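Local coordinates for protein nitroreductase (Desulfitobacterium hafniense, PDB 3PXV) that binds flavin mononucleotide and, as a member of the nitroreductase family, probably acts as an FMN-dependent oxidoreductase, at residues L110-C113 against G114-C117. Numbering follows the deposited sequence.
Sequences LVDC and GILC. With FMN (flavin mononucleotide), chain E.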
loop_
_atom_site.group_PDB
_atom_site.type_symbol
_atom_site.label_atom_id
_atom_site.label_comp_id
_atom_site.label_asym_id
_atom_site.label_seq_id
_atom_site.Cartn_x
_atom_site.Cartn_y
_atom_site.Cartn_z
ATOM N N LEU B 110 -8.399 -1.597 -3.536
ATOM C CA LEU B 110 -7.674 -0.359 -3.353
ATOM C C LEU B 110 -6.540 -0.542 -2.351
ATOM O O LEU B 110 -5.455 -0.094 -2.617
ATOM C CB LEU B 110 -8.613 0.779 -2.951
ATOM C CG LEU B 110 -9.473 1.283 -4.128
ATOM C CD1 LEU B 110 -10.599 2.140 -3.605
ATOM C CD2 LEU B 110 -8.660 2.059 -5.131
ATOM N N VAL B 111 -6.780 -1.179 -1.210
ATOM C CA VAL B 111 -5.716 -1.468 -0.235
ATOM C C VAL B 111 -4.564 -2.210 -0.980
ATOM O O VAL B 111 -3.409 -1.728 -1.037
ATOM C CB VAL B 111 -6.277 -2.297 0.952
ATOM C CG1 VAL B 111 -5.153 -2.865 1.819
ATOM C CG2 VAL B 111 -7.327 -1.461 1.800
ATOM N N ASP B 112 -4.904 -3.318 -1.639
ATOM C CA ASP B 112 -3.948 -4.082 -2.419
ATOM C C ASP B 112 -3.217 -3.193 -3.406
ATOM O O ASP B 112 -2.000 -3.345 -3.615
ATOM C CB ASP B 112 -4.632 -5.219 -3.199
ATOM C CG ASP B 112 -5.214 -6.303 -2.293
ATOM O OD1 ASP B 112 -4.831 -6.401 -1.112
ATOM O OD2 ASP B 112 -6.058 -7.079 -2.760
ATOM N N CYS B 113 -3.954 -2.265 -4.018
ATOM C CA CYS B 113 -3.374 -1.362 -4.986
ATOM C C CYS B 113 -2.271 -0.528 -4.362
ATOM O O CYS B 113 -1.191 -0.382 -4.965
ATOM C CB CYS B 113 -4.433 -0.455 -5.634
ATOM S SG CYS B 113 -3.733 0.741 -6.842
ATOM N N GLY B 114 -2.537 0.009 -3.167
ATOM C CA GLY B 114 -1.568 0.832 -2.441
ATOM C C GLY B 114 -0.368 0.022 -1.989
ATOM O O GLY B 114 0.748 0.504 -1.984
ATOM N N ILE B 115 -0.623 -1.231 -1.609
ATOM C CA ILE B 115 0.442 -2.136 -1.215
ATOM C C ILE B 115 1.403 -2.323 -2.360
ATOM O O ILE B 115 2.606 -2.319 -2.167
ATOM C CB ILE B 115 -0.113 -3.483 -0.808
ATOM C CG1 ILE B 115 -0.828 -3.329 0.541
ATOM C CG2 ILE B 115 1.012 -4.530 -0.749
ATOM C CD1 ILE B 115 -1.453 -4.597 1.109
ATOM N N LEU B 116 0.877 -2.482 -3.570
ATOM C CA LEU B 116 1.738 -2.705 -4.707
ATOM C C LEU B 116 2.470 -1.420 -5.141
ATOM O O LEU B 116 3.668 -1.472 -5.484
ATOM C CB LEU B 116 0.937 -3.327 -5.834
ATOM C CG LEU B 116 1.598 -3.682 -7.173
ATOM C CD1 LEU B 116 0.872 -4.831 -7.815
ATOM C CD2 LEU B 116 1.641 -2.449 -8.105
ATOM N N CYS B 117 1.774 -0.276 -5.121
ATOM C CA CYS B 117 2.408 0.969 -5.542
ATOM C C CYS B 117 3.562 1.335 -4.635
ATOM O O CYS B 117 4.575 1.813 -5.115
ATOM C CB CYS B 117 1.397 2.103 -5.715
ATOM S SG CYS B 117 0.371 1.779 -7.193
HETATM N N1 FMN E . -4.277 -13.348 5.924
HETATM C C2 FMN E . -4.907 -13.859 7.054
HETATM O O2 FMN E . -4.590 -14.981 7.485
HETATM N N3 FMN E . -5.883 -13.102 7.690
HETATM C C4 FMN E . -6.221 -11.849 7.177
HETATM O O4 FMN E . -7.096 -11.200 7.770
HETATM C C4A FMN E . -5.570 -11.340 6.017
HETATM N N5 FMN E . -5.868 -10.096 5.479
HETATM C C5A FMN E . -5.038 -9.523 4.514
HETATM C C6 FMN E . -5.199 -8.177 4.164
HETATM C C7 FMN E . -4.386 -7.561 3.206
HETATM C C7M FMN E . -4.569 -6.116 2.848
HETATM C C8 FMN E . -3.411 -8.318 2.601
HETATM C C8M FMN E . -2.520 -7.707 1.583
HETATM C C9 FMN E . -3.241 -9.668 2.943
HETATM C C9A FMN E . -4.041 -10.291 3.899
HETATM N N10 FMN E . -3.909 -11.657 4.260
HETATM C C10 FMN E . -4.585 -12.119 5.396
HETATM C "C1'" FMN E . -2.778 -12.497 3.762
HETATM C "C2'" FMN E . -2.896 -12.911 2.302
HETATM O "O2'" FMN E . -3.545 -14.159 2.232
HETATM C "C3'" FMN E . -1.491 -13.045 1.673
HETATM O "O3'" FMN E . -0.872 -11.775 1.473
HETATM C "C4'" FMN E . -1.555 -13.775 0.339
HETATM O "O4'" FMN E . -2.025 -15.094 0.556
HETATM C "C5'" FMN E . -0.200 -13.768 -0.384
HETATM O "O5'" FMN E . 0.695 -14.578 0.332
HETATM P P FMN E . 2.045 -14.009 0.880
HETATM O O1P FMN E . 2.518 -15.094 1.823
HETATM O O2P FMN E . 1.827 -12.785 1.732
HETATM O O3P FMN E . 2.983 -13.792 -0.294
#
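L110 to C113 and G114 to C117 are successive turns of helix 106-126, joined by four i to i+4 backbone hydrogen bonds: G114 N to L110 O, I115 N to V111 O (2.9 Å), L116 N to D112 O and C117 N to C113 O. One face of this helix meets the flavin. V111 CG1, anti to its own N (chi1 168°), lies 4.1 Å from I115 CD1, and the two branches meet the dimethyl edge of the isoalloxazine: V111 CG1 is 3.5 Å from FMN C7M. With CD1 anti to CA (chi2 -180°), the I115 chain extends to FMN C8M, a doubtfully short CD1 approach of 3.3 Å. D112 OD1 also borders C8M, at 3.8 Å, while accepting a hydrogen bond from G42 N; OD2 forms a salt bridge with R45. This is the dimer-interface flavin site of the nitroreductase fold: S15, R17 and H178 of the second subunit hydrogen-bond the same FMN, and M133 of that subunit packs on I115. Shortening I115 to an alanine would remove CG1 and CD1 and is likely to open a gap between V111 CG1 and C8M. On the side packed against strand 161-169, C113 SG lies 4.2 Å from C117 SG, and both cysteines touch C164.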